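Local coordinates for 43.8 kDa insecticidal crystal protein (Bacillus thuringiensis, PDB 4JP0) that forms one half of a binary insecticidal toxin, needed together with Cry34Ab1 for maximal toxicity to western corn rootworm larvae, at residues Gly234-Gln239 and Met290-Glu295; Gly311-Thr316 and Gln334-Asp339. One frame throughout, in Å; residues are numbered along the deposited sequence.

In the fold
Both contacts lie within the P42 insecticidal crystal toxin region of this toxin_10 protein, and their centres are 11 Å apart. Interaction 1 joins the end of strand 225-234 and the following loop to the start of strand 292-301; interaction 2 joins strands 307-323 and 327-346, the last two of a four-stranded antiparallel sheet. Residues 234-235 and 334-336 meet directly: G234 O lies 2.8 Å from S336 N, T235 OG1 lies 2.8 Å from Q334 O, and the G234 N also bonds to the S336 hydroxyl. M290 adds packing, its SD 3.5 Å from T335 CB. The two-stranded ribbon of interaction 1 is thus tied to strand 327-346, an outer strand of the sheet in interaction 2.

Interaction 1 of 2, residues Gly234-Gln239 and Met290-Glu295; sequences GTEIDQ and MEKYQE
G234 CA lies 3.2 Å from E291 O in a bent CA-H...O contact, and a CB here would run into that oxygen; at phi 102°, psi -130° it would also press on the preceding carbonyl oxygen, which calls for glycine. E291 O also accepts the amide of T235 (N to O 2.8 Å), which comes from above the carbonyl plane. G234 and K292 form an antiparallel non-hydrogen-bonded pair. M290, with CG anti to its backbone N (chi1 -175°) and the chain bent only at chi3, lays SD against the G234 backbone, 3.3 Å from its C, while T235 CB packs on the sulfur. Beyond the turn, Q239 reaches back: NE2 gives a hydrogen bond to M290 O (3.1 Å), in the carbonyl plane on a lone pair, and its OE1 accepts from the backbone N of I251, so both ends of the amide are held. T235 OG1, also partnered by Q334 O, closes an ST turn with I237 N. On the exposed side, the extended E236 crosses K292 in a salt bridge, E236 OE2 to K292 NZ, whose modelled 2.4 Å is doubtfully short. The carbonyls of M290 and E291 are each met by an N-H donor, whereas solvent can probably weaken the ion pair.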
ATOM      1  N   GLY A 234     -18.410  -3.737   6.212  1.00 31.69           N
ATOM      2  CA  GLY A 234     -17.155  -4.145   6.822  1.00 32.20           C
ATOM      3  C   GLY A 234     -16.410  -5.071   5.870  1.00 32.16           C
ATOM      4  O   GLY A 234     -16.264  -4.780   4.682  1.00 30.81           O
ATOM      5  N   THR A 235     -15.968  -6.206   6.383  1.00 31.87           N
ATOM      6  CA  THR A 235     -15.264  -7.160   5.552  1.00 32.19           C
ATOM      7  C   THR A 235     -15.479  -8.547   6.073  1.00 32.77           C
ATOM      8  O   THR A 235     -15.639  -8.734   7.278  1.00 33.69           O
ATOM      9  CB  THR A 235     -13.765  -6.841   5.502  1.00 32.02           C
ATOM     10  OG1 THR A 235     -13.104  -7.792   4.653  1.00 31.17           O
ATOM     11  CG2 THR A 235     -13.128  -7.062   6.876  1.00 30.60           C
ATOM     12  N   GLU A 236     -15.497  -9.514   5.168  1.00 33.55           N
ATOM     13  CA  GLU A 236     -15.637 -10.910   5.546  1.00 35.51           C
ATOM     14  C   GLU A 236     -14.305 -11.607   5.397  1.00 35.15           C
ATOM     15  O   GLU A 236     -14.196 -12.815   5.600  1.00 36.23           O
ATOM     16  CB  GLU A 236     -16.677 -11.624   4.677  1.00 36.93           C
ATOM     17  CG  GLU A 236     -18.118 -11.230   4.965  1.00 40.57           C
ATOM     18  CD  GLU A 236     -19.118 -12.001   4.125  1.00 45.64           C
ATOM     19  OE1 GLU A 236     -18.683 -12.781   3.245  1.00 47.22           O
ATOM     20  OE2 GLU A 236     -20.341 -11.811   4.336  1.00 48.98           O
ATOM     21  N   ILE A 237     -13.284 -10.836   5.049  1.00 34.15           N
ATOM     22  CA  ILE A 237     -11.955 -11.371   4.867  1.00 34.18           C
ATOM     23  C   ILE A 237     -11.212 -11.379   6.202  1.00 34.05           C
ATOM     24  O   ILE A 237     -11.349 -10.464   7.001  1.00 33.09           O
ATOM     25  CB  ILE A 237     -11.195 -10.514   3.820  1.00 34.16           C
ATOM     26  CG1 ILE A 237     -11.954 -10.519   2.498  1.00 35.18           C
ATOM     27  CG2 ILE A 237      -9.750 -11.027   3.623  1.00 35.24           C
ATOM     28  CD1 ILE A 237     -12.381 -11.928   2.062  1.00 37.51           C
ATOM     29  N   ASP A 238     -10.467 -12.448   6.453  1.00 33.90           N
ATOM     30  CA  ASP A 238      -9.589 -12.514   7.603  1.00 34.62           C
ATOM     31  C   ASP A 238      -8.379 -11.604   7.331  1.00 33.49           C
ATOM     32  O   ASP A 238      -7.639 -11.826   6.368  1.00 32.96           O
ATOM     33  CB  ASP A 238      -9.122 -13.942   7.764  1.00 35.03           C
ATOM     34  CG  ASP A 238      -8.139 -14.091   8.873  1.00 38.22           C
ATOM     35  OD1 ASP A 238      -7.721 -13.072   9.473  1.00 41.51           O
ATOM     36  OD2 ASP A 238      -7.716 -15.199   9.204  1.00 41.96           O
ATOM     37  N   GLN A 239      -8.192 -10.561   8.143  1.00 32.94           N
ATOM     38  CA  GLN A 239      -7.106  -9.605   7.856  1.00 31.54           C
ATOM     39  C   GLN A 239      -5.758 -10.162   8.274  1.00 32.10           C
ATOM     40  O   GLN A 239      -4.724  -9.810   7.707  1.00 30.49           O
ATOM     41  CB  GLN A 239      -7.337  -8.233   8.508  1.00 31.94           C
ATOM     42  CG  GLN A 239      -8.630  -7.483   8.094  1.00 29.58           C
ATOM     43  CD  GLN A 239      -8.512  -5.952   8.204  1.00 30.48           C
ATOM     44  OE1 GLN A 239      -7.462  -5.369   7.890  1.00 28.79           O
ATOM     45  NE2 GLN A 239      -9.599  -5.300   8.627  1.00 31.21           N
ATOM     46  N   MET A 290     -11.291  -3.481  11.213  1.00 34.01           N
ATOM     47  CA  MET A 290     -12.578  -3.730  10.561  1.00 34.87           C
ATOM     48  C   MET A 290     -12.978  -5.196  10.599  1.00 35.09           C
ATOM     49  O   MET A 290     -12.206  -6.084  10.209  1.00 34.26           O
ATOM     50  CB  MET A 290     -12.587  -3.293   9.102  1.00 33.88           C
ATOM     51  CG  MET A 290     -13.983  -3.458   8.492  1.00 35.22           C
ATOM     52  SD  MET A 290     -13.919  -3.164   6.760  1.00 35.28           S
ATOM     53  CE  MET A 290     -13.567  -1.397   6.741  1.00 35.84           C
ATOM     54  N   GLU A 291     -14.191  -5.474  11.042  1.00 36.10           N
ATOM     55  CA  GLU A 291     -14.713  -6.814  10.944  1.00 37.19           C
ATOM     56  C   GLU A 291     -15.982  -6.834  10.094  1.00 37.24           C
ATOM     57  O   GLU A 291     -16.070  -6.136   9.141  1.00 36.12           O
ATOM     58  CB  GLU A 291     -14.950  -7.442  12.301  1.00 38.37           C
ATOM     59  CG  GLU A 291     -14.169  -6.831  13.407  1.00 42.56           C
ATOM     60  CD  GLU A 291     -14.347  -7.525  14.725  1.00 47.99           C
ATOM     61  OE1 GLU A 291     -15.254  -8.378  14.880  1.00 50.26           O
ATOM     62  OE2 GLU A 291     -13.542  -7.212  15.599  1.00 52.09           O
ATOM     63  N   LYS A 292     -16.936  -7.657  10.469  1.00 37.51           N
ATOM     64  CA  LYS A 292     -18.224  -7.749   9.795  1.00 39.10           C
ATOM     65  C   LYS A 292     -19.288  -7.086  10.697  1.00 39.22           C
ATOM     66  O   LYS A 292     -19.421  -7.453  11.865  1.00 37.32           O
ATOM     67  CB  LYS A 292     -18.558  -9.227   9.543  1.00 39.44           C
ATOM     68  CG  LYS A 292     -19.883  -9.497   8.866  1.00 42.36           C
ATOM     69  CD  LYS A 292     -19.990 -10.966   8.437  1.00 47.20           C
ATOM     70  CE  LYS A 292     -21.305 -11.258   7.706  1.00 50.85           C
ATOM     71  NZ  LYS A 292     -21.169 -12.272   6.590  1.00 52.45           N
ATOM     72  N   TYR A 293     -20.040  -6.122  10.158  1.00 40.12           N
ATOM     73  CA  TYR A 293     -21.060  -5.401  10.942  1.00 41.40           C
ATOM     74  C   TYR A 293     -22.457  -5.375  10.339  1.00 42.46           C
ATOM     75  O   TYR A 293     -22.654  -5.757   9.189  1.00 42.09           O
ATOM     76  CB  TYR A 293     -20.629  -3.952  11.175  1.00 41.70           C
ATOM     77  CG  TYR A 293     -19.230  -3.839  11.694  1.00 39.82           C
ATOM     78  CD1 TYR A 293     -18.191  -3.443  10.854  1.00 38.74           C
ATOM     79  CD2 TYR A 293     -18.933  -4.155  13.025  1.00 39.01           C
ATOM     80  CE1 TYR A 293     -16.902  -3.353  11.320  1.00 38.77           C
ATOM     81  CE2 TYR A 293     -17.651  -4.077  13.496  1.00 40.12           C
ATOM     82  CZ  TYR A 293     -16.636  -3.671  12.640  1.00 38.05           C
ATOM     83  OH  TYR A 293     -15.356  -3.579  13.094  1.00 38.38           O
ATOM     84  N   GLN A 294     -23.424  -4.918  11.142  1.00 43.58           N
ATOM     85  CA  GLN A 294     -24.805  -4.704  10.681  1.00 45.02           C
ATOM     86  C   GLN A 294     -25.303  -3.360  11.181  1.00 45.22           C
ATOM     87  O   GLN A 294     -25.321  -3.110  12.377  1.00 44.76           O
ATOM     88  CB  GLN A 294     -25.734  -5.795  11.175  1.00 45.24           C
ATOM     89  CG  GLN A 294     -25.185  -7.177  10.968  1.00 48.98           C
ATOM     90  CD  GLN A 294     -26.253  -8.164  10.536  1.00 52.81           C
ATOM     91  OE1 GLN A 294     -27.394  -8.088  10.993  1.00 54.24           O
ATOM     92  NE2 GLN A 294     -25.882  -9.097   9.650  1.00 54.69           N
ATOM     93  N   GLU A 295     -25.678  -2.480  10.265  1.00 44.99           N
ATOM     94  CA  GLU A 295     -26.108  -1.166  10.669  1.00 45.31           C
ATOM     95  C   GLU A 295     -27.612  -1.139  10.644  1.00 44.71           C
ATOM     96  O   GLU A 295     -28.238  -1.488   9.637  1.00 43.54           O
ATOM     97  CB  GLU A 295     -25.545  -0.091   9.742  1.00 46.18           C
ATOM     98  CG  GLU A 295     -25.831   1.330  10.216  1.00 50.34           C
ATOM     99  CD  GLU A 295     -25.255   1.627  11.591  1.00 56.01           C
ATOM    100  OE1 GLU A 295     -24.345   0.887  12.022  1.00 59.39           O
ATOM    101  OE2 GLU A 295     -25.714   2.599  12.252  1.00 59.28           O
TER

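Interaction 2 of 2, residues Gly311-Thr316 and Gln334-Asp339; sequences GFLTIT and QTSDND
Strand 311-316 runs antiparallel to strand 334-336; the axes of the two short segments approach to 4.6 Å, with an angle of 153° between their directions. T316 and T335 are a hydrogen-bonded pair: T316 N gives to T335 O (2.8 Å), and T335 N returns a bond to T316 O (3.0 Å). I315 and S336 follow as a non-hydrogen-bonded pair, and CA-H...O contacts run from I315 to T335 O and from S336 to T314 O. Beyond S336 the two chains part, and side chains take over from backbone bonds. I315 has CG1 beside its backbone N (chi1 -54°), which brings CD1 over S336 CB at 3.6 Å, while CG2 meets the CB of Q334. L313 spans the widening gap: CD1 packs against the S336 side chain and CD2 reaches D337 O at 3.5 Å. W233 packs on both L313 and S336. On the face of T316 and T335 the contact is looser, with T316 CB 4.0 Å from T335 OG1; T316 OG1 bonds to Q209 NE2 on the adjoining strand. D337 OD1 takes the amide of D339 from above the carboxylate plane, making an Asx turn. This is a long beta hairpin, strands 307-323 and 327-346, interrupted on its second strand and forming one edge of the four-stranded antiparallel sheet.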
ATOM      1  N   GLY A 311     -29.849  -0.458  -1.148  1.00 22.69           N
ATOM      2  CA  GLY A 311     -28.726   0.378  -0.803  1.00 22.34           C
ATOM      3  C   GLY A 311     -27.418  -0.097  -1.404  1.00 22.53           C
ATOM      4  O   GLY A 311     -27.254  -1.285  -1.712  1.00 22.50           O
ATOM      5  N   PHE A 312     -26.509   0.850  -1.601  1.00 21.28           N
ATOM      6  CA  PHE A 312     -25.173   0.527  -2.088  1.00 21.67           C
ATOM      7  C   PHE A 312     -24.089   1.045  -1.169  1.00 21.57           C
ATOM      8  O   PHE A 312     -24.279   2.038  -0.464  1.00 21.74           O
ATOM      9  CB  PHE A 312     -24.973   1.120  -3.470  1.00 20.26           C
ATOM     10  CG  PHE A 312     -25.892   0.535  -4.510  1.00 21.84           C
ATOM     11  CD1 PHE A 312     -27.110   1.133  -4.803  1.00 20.29           C
ATOM     12  CD2 PHE A 312     -25.537  -0.612  -5.190  1.00 20.72           C
ATOM     13  CE1 PHE A 312     -27.959   0.599  -5.736  1.00 21.74           C
ATOM     14  CE2 PHE A 312     -26.373  -1.142  -6.146  1.00 21.27           C
ATOM     15  CZ  PHE A 312     -27.587  -0.532  -6.423  1.00 21.21           C
ATOM     16  N   LEU A 313     -22.955   0.358  -1.209  1.00 21.12           N
ATOM     17  CA  LEU A 313     -21.740   0.725  -0.479  1.00 21.27           C
ATOM     18  C   LEU A 313     -20.592   0.815  -1.457  1.00 21.04           C
ATOM     19  O   LEU A 313     -20.561   0.081  -2.450  1.00 20.30           O
ATOM     20  CB  LEU A 313     -21.405  -0.367   0.531  1.00 20.92           C
ATOM     21  CG  LEU A 313     -22.394  -0.449   1.695  1.00 22.77           C
ATOM     22  CD1 LEU A 313     -22.305  -1.789   2.377  1.00 22.09           C
ATOM     23  CD2 LEU A 313     -22.053   0.707   2.668  1.00 22.33           C
ATOM     24  N   THR A 314     -19.633   1.697  -1.155  1.00 20.61           N
ATOM     25  CA  THR A 314     -18.410   1.769  -1.928  1.00 20.74           C
ATOM     26  C   THR A 314     -17.531   0.683  -1.383  1.00 20.78           C
ATOM     27  O   THR A 314     -17.293   0.626  -0.171  1.00 20.21           O
ATOM     28  CB  THR A 314     -17.709   3.121  -1.753  1.00 20.92           C
ATOM     29  OG1 THR A 314     -18.460   4.120  -2.436  1.00 21.70           O
ATOM     30  CG2 THR A 314     -16.348   3.125  -2.491  1.00 19.63           C
ATOM     31  N   ILE A 315     -17.099  -0.201  -2.274  1.00 19.73           N
ATOM     32  CA  ILE A 315     -16.177  -1.259  -1.927  1.00 20.16           C
ATOM     33  C   ILE A 315     -14.777  -0.798  -2.251  1.00 19.80           C
ATOM     34  O   ILE A 315     -14.569  -0.143  -3.264  1.00 19.11           O
ATOM     35  CB  ILE A 315     -16.455  -2.524  -2.742  1.00 20.41           C
ATOM     36  CG1 ILE A 315     -17.916  -2.974  -2.610  1.00 21.20           C
ATOM     37  CG2 ILE A 315     -15.519  -3.660  -2.244  1.00 21.62           C
ATOM     38  CD1 ILE A 315     -18.296  -3.408  -1.170  1.00 24.32           C
ATOM     39  N   THR A 316     -13.815  -1.121  -1.384  1.00 19.97           N
ATOM     40  CA  THR A 316     -12.403  -0.862  -1.711  1.00 20.51           C
ATOM     41  C   THR A 316     -11.691  -2.197  -1.772  1.00 21.15           C
ATOM     42  O   THR A 316     -11.774  -3.002  -0.830  1.00 22.13           O
ATOM     43  CB  THR A 316     -11.769   0.024  -0.655  1.00 20.66           C
ATOM     44  OG1 THR A 316     -12.394   1.303  -0.707  1.00 22.95           O
ATOM     45  CG2 THR A 316     -10.288   0.335  -0.989  1.00 20.91           C
ATOM     46  N   GLN A 334     -11.214  -7.107   0.308  1.00 22.69           N
ATOM     47  CA  GLN A 334     -12.243  -6.137   0.001  1.00 24.21           C
ATOM     48  C   GLN A 334     -12.913  -5.679   1.295  1.00 24.44           C
ATOM     49  O   GLN A 334     -13.129  -6.476   2.208  1.00 24.74           O
ATOM     50  CB  GLN A 334     -13.304  -6.713  -0.931  1.00 24.61           C
ATOM     51  CG  GLN A 334     -12.819  -6.897  -2.343  1.00 26.64           C
ATOM     52  CD  GLN A 334     -12.059  -8.181  -2.485  1.00 28.86           C
ATOM     53  OE1 GLN A 334     -12.499  -9.223  -1.970  1.00 29.24           O
ATOM     54  NE2 GLN A 334     -10.920  -8.130  -3.181  1.00 28.14           N
ATOM     55  N   THR A 335     -13.182  -4.385   1.385  1.00 24.49           N
ATOM     56  CA  THR A 335     -13.864  -3.824   2.554  1.00 24.19           C
ATOM     57  C   THR A 335     -14.935  -2.864   2.063  1.00 24.33           C
ATOM     58  O   THR A 335     -14.845  -2.376   0.935  1.00 23.57           O
ATOM     59  CB  THR A 335     -12.876  -3.065   3.471  1.00 24.61           C
ATOM     60  OG1 THR A 335     -12.292  -1.961   2.779  1.00 24.40           O
ATOM     61  CG2 THR A 335     -11.662  -3.948   3.863  1.00 24.08           C
ATOM     62  N   SER A 336     -15.947  -2.600   2.894  1.00 24.05           N
ATOM     63  CA  SER A 336     -16.955  -1.609   2.545  1.00 24.28           C
ATOM     64  C   SER A 336     -17.056  -0.618   3.696  1.00 25.02           C
ATOM     65  O   SER A 336     -16.878  -0.980   4.846  1.00 25.14           O
ATOM     66  CB  SER A 336     -18.308  -2.260   2.254  1.00 25.52           C
ATOM     67  OG  SER A 336     -18.767  -2.967   3.390  1.00 25.50           O
ATOM     68  N   ASP A 337     -17.361   0.621   3.359  1.00 26.15           N
ATOM     69  CA  ASP A 337     -17.324   1.782   4.245  1.00 26.49           C
ATOM     70  C   ASP A 337     -18.747   2.287   4.475  1.00 27.44           C
ATOM     71  O   ASP A 337     -19.386   2.851   3.576  1.00 25.70           O
ATOM     72  CB  ASP A 337     -16.494   2.842   3.527  1.00 27.20           C
ATOM     73  CG  ASP A 337     -16.350   4.128   4.307  1.00 30.15           C
ATOM     74  OD1 ASP A 337     -17.048   4.294   5.342  1.00 31.90           O
ATOM     75  OD2 ASP A 337     -15.568   5.039   3.919  1.00 31.19           O
ATOM     76  N   ASN A 338     -19.242   2.073   5.690  1.00 28.67           N
ATOM     77  CA  ASN A 338     -20.625   2.412   5.993  1.00 29.72           C
ATOM     78  C   ASN A 338     -20.902   3.890   5.814  1.00 29.54           C
ATOM     79  O   ASN A 338     -22.056   4.283   5.638  1.00 29.80           O
ATOM     80  CB  ASN A 338     -21.049   1.896   7.360  1.00 30.90           C
ATOM     81  CG  ASN A 338     -20.439   2.672   8.477  1.00 33.42           C
ATOM     82  OD1 ASN A 338     -19.222   2.894   8.505  1.00 37.48           O
ATOM     83  ND2 ASN A 338     -21.280   3.097   9.425  1.00 36.43           N
ATOM     84  N   ASP A 339     -19.854   4.715   5.801  1.00 29.39           N
ATOM     85  CA  ASP A 339     -20.080   6.139   5.577  1.00 29.69           C
ATOM     86  C   ASP A 339     -20.415   6.430   4.107  1.00 28.46           C
ATOM     87  O   ASP A 339     -20.780   7.557   3.736  1.00 28.03           O
ATOM     88  CB  ASP A 339     -18.884   6.970   6.053  1.00 30.79           C
ATOM     89  CG  ASP A 339     -18.924   7.218   7.555  1.00 34.05           C
ATOM     90  OD1 ASP A 339     -20.029   7.139   8.148  1.00 36.08           O
ATOM     91  OD2 ASP A 339     -17.923   7.499   8.232  1.00 39.26           O
TER